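Local coordinates for elongation factor G (Thermus thermophilus, PDB 2DY1), which binds GTP with a magnesium ion and, as an elongation factor of the G family, probably works as a GTPase in the translocation step of protein synthesis, at residues R278-K287 / P368-A376; S491-I499 / Q509-K517. All coordinates share one frame; numbering follows the deposited sequence.

Contact 1 of 2, residues R278-K287 / P368-A376; sequences RFGDGPPLAK and PESEEVPFA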
loop_
_atom_site.group_PDB
_atom_site.type_symbol
_atom_site.label_atom_id
_atom_site.label_comp_id
_atom_site.label_asym_id
_atom_site.label_seq_id
_atom_site.Cartn_x
_atom_site.Cartn_y
_atom_site.Cartn_z
ATOM N N ARG A 278 5.332 19.757 -16.962
ATOM C CA ARG A 278 4.531 18.552 -16.937
ATOM C C ARG A 278 3.061 18.772 -17.308
ATOM O O ARG A 278 2.504 18.042 -18.134
ATOM C CB ARG A 278 4.592 17.900 -15.542
ATOM C CG ARG A 278 3.826 16.601 -15.484
ATOM C CD ARG A 278 3.850 15.992 -14.088
ATOM N NE ARG A 278 3.155 14.706 -14.041
ATOM C CZ ARG A 278 2.879 14.064 -12.907
ATOM N NH1 ARG A 278 3.235 14.614 -11.752
ATOM N NH2 ARG A 278 2.289 12.875 -12.928
ATOM N N PHE A 279 2.463 19.801 -16.719
ATOM C CA PHE A 279 1.037 20.119 -16.875
ATOM C C PHE A 279 0.707 21.330 -17.727
ATOM O O PHE A 279 -0.470 21.555 -18.024
ATOM C CB PHE A 279 0.407 20.391 -15.503
ATOM C CG PHE A 279 0.356 19.192 -14.607
ATOM C CD1 PHE A 279 -0.652 18.252 -14.739
ATOM C CD2 PHE A 279 1.357 18.980 -13.665
ATOM C CE1 PHE A 279 -0.656 17.097 -13.935
ATOM C CE2 PHE A 279 1.355 17.841 -12.879
ATOM C CZ PHE A 279 0.365 16.906 -13.008
ATOM N N GLY A 280 1.722 22.108 -18.085
ATOM C CA GLY A 280 1.479 23.328 -18.836
ATOM C C GLY A 280 0.866 24.353 -17.886
ATOM O O GLY A 280 0.756 24.107 -16.677
ATOM N N ASP A 281 0.476 25.508 -18.413
ATOM C CA ASP A 281 -0.134 26.540 -17.581
ATOM C C ASP A 281 -1.637 26.428 -17.755
ATOM O O ASP A 281 -2.117 25.888 -18.751
ATOM C CB ASP A 281 0.337 27.942 -17.997
ATOM C CG ASP A 281 1.804 28.188 -17.682
ATOM O OD1 ASP A 281 2.196 28.052 -16.500
ATOM O OD2 ASP A 281 2.566 28.525 -18.615
ATOM N N GLY A 282 -2.384 26.914 -16.775
ATOM C CA GLY A 282 -3.824 26.819 -16.878
ATOM C C GLY A 282 -4.515 27.008 -15.550
ATOM O O GLY A 282 -3.888 27.417 -14.566
ATOM N N PRO A 283 -5.821 26.710 -15.492
ATOM C CA PRO A 283 -6.586 26.867 -14.255
ATOM C C PRO A 283 -6.099 25.924 -13.177
ATOM O O PRO A 283 -5.539 24.871 -13.470
ATOM C CB PRO A 283 -8.020 26.507 -14.657
ATOM C CG PRO A 283 -8.000 26.444 -16.175
ATOM C CD PRO A 283 -6.616 26.012 -16.514
ATOM N N PRO A 284 -6.313 26.306 -11.913
ATOM C CA PRO A 284 -5.912 25.493 -10.770
ATOM C C PRO A 284 -6.372 24.038 -10.885
ATOM O O PRO A 284 -7.517 23.743 -11.280
ATOM C CB PRO A 284 -6.573 26.218 -9.605
ATOM C CG PRO A 284 -6.418 27.651 -9.998
ATOM C CD PRO A 284 -6.790 27.632 -11.475
ATOM N N LEU A 285 -5.460 23.117 -10.570
ATOM C CA LEU A 285 -5.743 21.681 -10.576
ATOM C C LEU A 285 -4.927 21.187 -9.404
ATOM O O LEU A 285 -3.733 21.461 -9.328
ATOM C CB LEU A 285 -5.265 20.995 -11.854
ATOM C CG LEU A 285 -5.381 19.458 -11.835
ATOM C CD1 LEU A 285 -6.847 19.016 -11.684
ATOM C CD2 LEU A 285 -4.767 18.893 -13.106
ATOM N N ALA A 286 -5.591 20.504 -8.475
ATOM C CA ALA A 286 -4.934 20.011 -7.266
ATOM C C ALA A 286 -5.547 18.695 -6.809
ATOM O O ALA A 286 -6.604 18.269 -7.277
ATOM C CB ALA A 286 -5.076 21.042 -6.146
ATOM N N LYS A 287 -4.883 18.058 -5.859
ATOM C CA LYS A 287 -5.390 16.801 -5.341
ATOM C C LYS A 287 -4.945 16.618 -3.894
ATOM O O LYS A 287 -3.841 17.022 -3.537
ATOM C CB LYS A 287 -4.850 15.645 -6.192
ATOM C CG LYS A 287 -5.322 14.289 -5.756
ATOM C CD LYS A 287 -4.972 13.223 -6.801
ATOM C CE LYS A 287 -5.448 11.864 -6.357
ATOM N NZ LYS A 287 -5.226 10.840 -7.406
ATOM N N PRO A 368 -11.623 18.042 -14.243
ATOM C CA PRO A 368 -10.739 17.120 -14.955
ATOM C C PRO A 368 -11.357 15.738 -15.111
ATOM O O PRO A 368 -12.208 15.329 -14.316
ATOM C CB PRO A 368 -9.499 17.056 -14.059
ATOM C CG PRO A 368 -10.076 17.258 -12.696
ATOM C CD PRO A 368 -11.043 18.409 -12.937
ATOM N N GLU A 369 -10.924 15.042 -16.158
ATOM C CA GLU A 369 -11.348 13.669 -16.417
ATOM C C GLU A 369 -10.200 12.815 -15.876
ATOM O O GLU A 369 -9.151 13.355 -15.523
ATOM C CB GLU A 369 -11.569 13.467 -17.919
ATOM C CG GLU A 369 -12.764 14.299 -18.392
ATOM C CD GLU A 369 -13.118 14.118 -19.867
ATOM O OE1 GLU A 369 -12.399 13.412 -20.603
ATOM O OE2 GLU A 369 -14.132 14.708 -20.273
ATOM N N SER A 370 -10.372 11.498 -15.813
ATOM C CA SER A 370 -9.341 10.641 -15.232
ATOM C C SER A 370 -7.941 10.722 -15.821
ATOM O O SER A 370 -6.971 10.575 -15.086
ATOM C CB SER A 370 -9.806 9.176 -15.227
ATOM O OG SER A 370 -9.855 8.639 -16.539
ATOM N N GLU A 371 -7.819 10.970 -17.124
ATOM C CA GLU A 371 -6.504 11.041 -17.751
ATOM C C GLU A 371 -5.684 12.261 -17.342
ATOM O O GLU A 371 -4.471 12.273 -17.502
ATOM C CB GLU A 371 -6.633 11.052 -19.282
ATOM C CG GLU A 371 -7.402 9.878 -19.851
ATOM C CD GLU A 371 -8.878 10.166 -20.007
ATOM O OE1 GLU A 371 -9.371 11.159 -19.429
ATOM O OE2 GLU A 371 -9.556 9.383 -20.704
ATOM N N GLU A 372 -6.350 13.275 -16.808
ATOM C CA GLU A 372 -5.677 14.516 -16.439
ATOM C C GLU A 372 -5.117 14.580 -15.023
ATOM O O GLU A 372 -4.343 15.479 -14.706
ATOM C CB GLU A 372 -6.644 15.675 -16.653
ATOM C CG GLU A 372 -7.130 15.784 -18.098
ATOM C CD GLU A 372 -8.192 16.845 -18.294
ATOM O OE1 GLU A 372 -9.374 16.569 -18.016
ATOM O OE2 GLU A 372 -7.843 17.966 -18.725
ATOM N N VAL A 373 -5.484 13.611 -14.194
ATOM C CA VAL A 373 -5.066 13.587 -12.786
ATOM C C VAL A 373 -4.188 12.387 -12.449
ATOM O O VAL A 373 -4.600 11.256 -12.657
ATOM C CB VAL A 373 -6.320 13.496 -11.882
ATOM C CG1 VAL A 373 -5.941 13.668 -10.411
ATOM C CG2 VAL A 373 -7.338 14.549 -12.304
ATOM N N PRO A 374 -2.968 12.615 -11.912
ATOM C CA PRO A 374 -2.113 11.467 -11.570
ATOM C C PRO A 374 -2.846 10.529 -10.614
ATOM O O PRO A 374 -3.555 10.975 -9.711
ATOM C CB PRO A 374 -0.899 12.118 -10.896
ATOM C CG PRO A 374 -0.856 13.507 -11.523
ATOM C CD PRO A 374 -2.310 13.894 -11.591
ATOM N N PHE A 375 -2.682 9.226 -10.797
ATOM C CA PHE A 375 -3.362 8.291 -9.931
ATOM C C PHE A 375 -2.554 7.019 -9.793
ATOM O O PHE A 375 -2.149 6.417 -10.787
ATOM C CB PHE A 375 -4.742 7.928 -10.504
ATOM C CG PHE A 375 -5.583 7.103 -9.569
ATOM C CD1 PHE A 375 -6.368 7.723 -8.615
ATOM C CD2 PHE A 375 -5.520 5.712 -9.592
ATOM C CE1 PHE A 375 -7.085 6.971 -7.681
ATOM C CE2 PHE A 375 -6.237 4.951 -8.654
ATOM C CZ PHE A 375 -7.009 5.581 -7.708
ATOM N N ALA A 376 -2.315 6.623 -8.545
ATOM C CA ALA A 376 -1.612 5.387 -8.264
ATOM C C ALA A 376 -2.548 4.571 -7.387
ATOM O O ALA A 376 -2.868 4.961 -6.253
ATOM C CB ALA A 376 -0.293 5.660 -7.535
#
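Lys287 reaches across to the loop 368-376 with its chain fully extended, CG anti to the backbone N (chi1 -179°), and this length carries NZ to Pro374 O at 2.9 Å. The ammonium comes in the carbonyl plane, with a C=O...N angle of 156°. On the way, Lys287 CD brushes Val373 CG1 at 3.8 Å, and NZ ends obliquely beside the Phe375 ring. The same NZ has a salt bridge to Glu96 of helix 88-97, so the buried ammonium is probably balanced by the carboxylate as well as gripped by the carbonyl. With an alanine here, Pro374 O and Glu96 are likely to lose their cationic partner, and a gap would probably open beside Val373 CG1. Lys287 lies on strand 285-294 of the antiparallel beta domain 2, and the 368-376 loop, which follows strand 361-363, packs back against it and against the helix 275-279 that leads in. Two residues earlier on the strand, Leu285 splits its branches: CD1 meets Pro368 CG at 3.8 Å, while CD2 faces Glu372 O. At the helix end, Pro374 CG lies in the plane of the Phe279 ring, at its edge, 3.9 Å from CZ. Arg278 CG lies over the rim of one ring face, and the extended chain carries the guanidinium past it, placing Phe279 CZ over the guanidinium plane; Arg278 NH2 comes 3.5 Å from Pro374 CG, whereas NH1 is paired with Asp99.

Contact 2 of 2, residues S491-I499 / Q509-K517; sequences SEYGFEWRI and QEAIEEGIK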
loop_
_atom_site.group_PDB
_atom_site.type_symbol
_atom_site.label_atom_id
_atom_site.label_comp_id
_atom_site.label_asym_id
_atom_site.label_seq_id
_atom_site.Cartn_x
_atom_site.Cartn_y
_atom_site.Cartn_z
ATOM N N SER A 491 -22.565 -30.051 -5.983
ATOM C CA SER A 491 -21.368 -29.212 -6.020
ATOM C C SER A 491 -21.710 -27.761 -5.722
ATOM O O SER A 491 -20.884 -27.018 -5.194
ATOM C CB SER A 491 -20.691 -29.297 -7.387
ATOM O OG SER A 491 -21.500 -28.711 -8.390
ATOM N N GLU A 492 -22.930 -27.362 -6.067
ATOM C CA GLU A 492 -23.376 -25.993 -5.850
ATOM C C GLU A 492 -24.830 -25.984 -5.403
ATOM O O GLU A 492 -25.574 -26.921 -5.685
ATOM C CB GLU A 492 -23.247 -25.200 -7.147
ATOM C CG GLU A 492 -21.932 -25.439 -7.875
ATOM C CD GLU A 492 -21.763 -24.547 -9.084
ATOM O OE1 GLU A 492 -22.660 -24.547 -9.957
ATOM O OE2 GLU A 492 -20.730 -23.849 -9.161
ATOM N N TYR A 493 -25.229 -24.913 -4.723
ATOM C CA TYR A 493 -26.596 -24.785 -4.248
ATOM C C TYR A 493 -27.593 -24.754 -5.395
ATOM O O TYR A 493 -27.337 -24.178 -6.454
ATOM C CB TYR A 493 -26.757 -23.510 -3.408
ATOM C CG TYR A 493 -28.196 -23.150 -3.099
ATOM C CD1 TYR A 493 -28.913 -22.298 -3.933
ATOM C CD2 TYR A 493 -28.847 -23.695 -1.990
ATOM C CE1 TYR A 493 -30.253 -21.993 -3.675
ATOM C CE2 TYR A 493 -30.188 -23.399 -1.722
ATOM C CZ TYR A 493 -30.880 -22.551 -2.566
ATOM O OH TYR A 493 -32.204 -22.267 -2.314
ATOM N N GLY A 494 -28.745 -25.374 -5.160
ATOM C CA GLY A 494 -29.795 -25.392 -6.149
ATOM C C GLY A 494 -31.118 -25.603 -5.440
ATOM O O GLY A 494 -31.180 -26.338 -4.462
ATOM N N PHE A 495 -32.160 -24.933 -5.914
ATOM C CA PHE A 495 -33.495 -25.095 -5.352
ATOM C C PHE A 495 -34.380 -25.542 -6.505
ATOM O O PHE A 495 -34.397 -24.909 -7.566
ATOM C CB PHE A 495 -34.034 -23.777 -4.796
ATOM C CG PHE A 495 -35.440 -23.873 -4.284
ATOM C CD1 PHE A 495 -35.695 -24.357 -3.007
ATOM C CD2 PHE A 495 -36.514 -23.514 -5.096
ATOM C CE1 PHE A 495 -37.009 -24.482 -2.545
ATOM C CE2 PHE A 495 -37.825 -23.637 -4.643
ATOM C CZ PHE A 495 -38.068 -24.122 -3.363
ATOM N N GLU A 496 -35.104 -26.638 -6.299
ATOM C CA GLU A 496 -36.000 -27.164 -7.326
ATOM C C GLU A 496 -37.439 -27.224 -6.851
ATOM O O GLU A 496 -37.724 -27.833 -5.829
ATOM C CB GLU A 496 -35.592 -28.590 -7.730
ATOM C CG GLU A 496 -34.463 -28.692 -8.727
ATOM C CD GLU A 496 -34.121 -30.140 -9.036
ATOM O OE1 GLU A 496 -35.035 -30.999 -8.971
ATOM O OE2 GLU A 496 -32.949 -30.412 -9.350
ATOM N N TRP A 497 -38.341 -26.590 -7.585
ATOM C CA TRP A 497 -39.757 -26.662 -7.258
ATOM C C TRP A 497 -40.294 -27.852 -8.049
ATOM O O TRP A 497 -40.320 -27.829 -9.287
ATOM C CB TRP A 497 -40.464 -25.405 -7.720
ATOM C CG TRP A 497 -41.891 -25.298 -7.341
ATOM C CD1 TRP A 497 -42.960 -25.276 -8.188
ATOM C CD2 TRP A 497 -42.406 -25.031 -6.034
ATOM N NE1 TRP A 497 -44.110 -24.997 -7.496
ATOM C CE2 TRP A 497 -43.799 -24.841 -6.168
ATOM C CE3 TRP A 497 -41.823 -24.926 -4.761
ATOM C CZ2 TRP A 497 -44.623 -24.543 -5.077
ATOM C CZ3 TRP A 497 -42.639 -24.631 -3.675
ATOM C CH2 TRP A 497 -44.025 -24.441 -3.840
ATOM N N ARG A 498 -40.707 -28.901 -7.349
ATOM C CA ARG A 498 -41.249 -30.080 -8.016
ATOM C C ARG A 498 -42.644 -30.385 -7.495
ATOM O O ARG A 498 -43.084 -31.526 -7.485
ATOM C CB ARG A 498 -40.321 -31.287 -7.810
ATOM C CG ARG A 498 -38.974 -31.147 -8.522
ATOM C CD ARG A 498 -39.149 -31.205 -10.044
ATOM N NE ARG A 498 -37.874 -31.086 -10.745
ATOM C CZ ARG A 498 -37.276 -29.936 -11.052
ATOM N NH1 ARG A 498 -37.828 -28.762 -10.726
ATOM N NH2 ARG A 498 -36.118 -29.959 -11.696
ATOM N N ILE A 499 -43.345 -29.339 -7.065
ATOM C CA ILE A 499 -44.702 -29.492 -6.570
ATOM C C ILE A 499 -45.614 -29.814 -7.740
ATOM O O ILE A 499 -45.496 -29.200 -8.804
ATOM C CB ILE A 499 -45.166 -28.180 -5.867
ATOM C CG1 ILE A 499 -44.503 -28.078 -4.487
ATOM C CG2 ILE A 499 -46.696 -28.142 -5.722
ATOM C CD1 ILE A 499 -44.915 -29.168 -3.513
ATOM N N GLN A 509 -43.598 -20.320 -3.240
ATOM C CA GLN A 509 -42.266 -20.810 -3.580
ATOM C C GLN A 509 -41.164 -19.925 -3.001
ATOM O O GLN A 509 -40.183 -20.421 -2.459
ATOM C CB GLN A 509 -42.081 -20.920 -5.103
ATOM C CG GLN A 509 -40.764 -21.586 -5.491
ATOM C CD GLN A 509 -40.528 -21.663 -6.996
ATOM O OE1 GLN A 509 -41.467 -21.814 -7.781
ATOM N NE2 GLN A 509 -39.259 -21.583 -7.399
ATOM N N GLU A 510 -41.321 -18.612 -3.113
ATOM C CA GLU A 510 -40.310 -17.696 -2.585
ATOM C C GLU A 510 -40.138 -17.855 -1.067
ATOM O O GLU A 510 -39.017 -17.880 -0.557
ATOM C CB GLU A 510 -40.692 -16.251 -2.925
ATOM C CG GLU A 510 -39.664 -15.212 -2.504
ATOM C CD GLU A 510 -40.218 -13.796 -2.527
ATOM O OE1 GLU A 510 -39.418 -12.842 -2.419
ATOM O OE2 GLU A 510 -41.453 -13.638 -2.645
ATOM N N ALA A 511 -41.251 -17.957 -0.338
ATOM C CA ALA A 511 -41.180 -18.114 1.114
ATOM C C ALA A 511 -40.527 -19.425 1.515
ATOM O O ALA A 511 -39.804 -19.495 2.506
ATOM C CB ALA A 511 -42.575 -18.034 1.727
ATOM N N ILE A 512 -40.806 -20.479 0.755
ATOM C CA ILE A 512 -40.237 -21.773 1.059
ATOM C C ILE A 512 -38.731 -21.716 0.837
ATOM O O ILE A 512 -37.966 -22.145 1.700
ATOM C CB ILE A 512 -40.926 -22.868 0.203
ATOM C CG1 ILE A 512 -42.371 -23.043 0.717
ATOM C CG2 ILE A 512 -40.169 -24.206 0.282
ATOM C CD1 ILE A 512 -43.283 -23.876 -0.178
ATOM N N GLU A 513 -38.296 -21.182 -0.297
ATOM C CA GLU A 513 -36.857 -21.090 -0.527
ATOM C C GLU A 513 -36.202 -20.233 0.554
ATOM O O GLU A 513 -35.110 -20.549 1.022
ATOM C CB GLU A 513 -36.534 -20.510 -1.911
ATOM C CG GLU A 513 -35.029 -20.505 -2.172
ATOM C CD GLU A 513 -34.642 -20.303 -3.630
ATOM O OE1 GLU A 513 -35.488 -19.861 -4.436
ATOM O OE2 GLU A 513 -33.467 -20.581 -3.960
ATOM N N GLU A 514 -36.866 -19.153 0.954
ATOM C CA GLU A 514 -36.328 -18.283 2.009
ATOM C C GLU A 514 -36.074 -19.066 3.290
ATOM O O GLU A 514 -35.032 -18.921 3.922
ATOM C CB GLU A 514 -37.305 -17.149 2.332
ATOM C CG GLU A 514 -37.316 -15.979 1.376
ATOM C CD GLU A 514 -38.338 -14.926 1.793
ATOM O OE1 GLU A 514 -38.384 -14.586 3.000
ATOM O OE2 GLU A 514 -39.088 -14.439 0.918
ATOM N N GLY A 515 -37.051 -19.882 3.687
ATOM C CA GLY A 515 -36.920 -20.678 4.894
ATOM C C GLY A 515 -35.782 -21.679 4.840
ATOM O O GLY A 515 -35.124 -21.953 5.839
ATOM N N ILE A 516 -35.563 -22.263 3.669
ATOM C CA ILE A 516 -34.469 -23.210 3.517
ATOM C C ILE A 516 -33.153 -22.455 3.610
ATOM O O ILE A 516 -32.234 -22.890 4.304
ATOM C CB ILE A 516 -34.549 -23.959 2.148
ATOM C CG1 ILE A 516 -35.638 -25.038 2.231
ATOM C CG2 ILE A 516 -33.200 -24.585 1.810
ATOM C CD1 ILE A 516 -36.398 -25.243 0.926
ATOM N N LYS A 517 -33.060 -21.322 2.918
ATOM C CA LYS A 517 -31.826 -20.549 2.964
ATOM C C LYS A 517 -31.525 -20.081 4.390
ATOM O O LYS A 517 -30.377 -20.110 4.832
ATOM C CB LYS A 517 -31.896 -19.361 2.007
ATOM C CG LYS A 517 -31.762 -19.741 0.530
ATOM C CD LYS A 517 -31.867 -18.493 -0.342
ATOM C CE LYS A 517 -31.569 -18.789 -1.799
ATOM N NZ LYS A 517 -31.671 -17.558 -2.638
#
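Tyr493, Phe495 and Trp497 all hold CG anti to the backbone N (chi1 176° in Phe495, the others also near 180°), which sends the three rings from the strand toward helix 509-520; Gln509 and Glu513 answer with extended chains of the same first torsion. Glu513 is shared by two aromatics. Its CB sits almost over the centre of the Phe495 ring, 4.0 Å from the centroid, a CH-pi contact, and its carboxylate continues across that face with the two planes 17° apart. Glu513 OE2 then takes the hydrogen bond from Tyr493 OH at 2.7 Å, on its anti side and somewhat out of the carboxylate plane; the tyrosine ring lies nearly coplanar with the carboxylate. Lys517 NZ adds only a long ion pair to the same oxygen, while its CE packs 3.6 Å from Tyr493 OH. Gln509 repeats the pattern one turn earlier: its CB stands over the six-membered ring of Trp497, and its amide lies nearly parallel to the indole, with Gln509 OE1 3.5 Å from Trp497 CG, above one face. Ile499 CG1 covers the opposite face. The isoleucines fill the edges, Ile516 CD1 meeting Phe495 CE1 at 3.6 Å and Ile512 CD1 meeting Trp497 CZ3 at 3.6 Å, both in the ring planes. Ile512 also touches Val537 and Phe552, where the contact merges with strand 533-541 and helix 549-566. The axes of strand 494-497 and helical segment 509-517 approach to 10.2 Å and run roughly antiparallel, 146° between their directions. The strand pairs in parallel with strand 533-541: this is the first strand-to-helix packing of a beta-alpha-beta crossover in domain IV, whose family belongs to the ribosomal protein S5-like clan.

How the contacts relate
From the N terminus, the chain passes through the GTP-binding domain and reaches contact 1 at helix 275-279. Contact 1 closes a long loop: its 80 intervening residues include 44 in strands and none in helices, so the chain returns to strand 285-294 after running through the beta sheets of domain 2. Domain III follows before contact 2 opens. That one is local, with only nine residues between its segments, inside domain IV. The two stand in series, neither nested nor crossed, with nearest atoms about 32 Å apart. Contact 1 ties the loop after strand 361-363 to helix 275-279 and strand 285-294, close against helix 88-97 of the GTP-binding domain; contact 2 joins strand to helix.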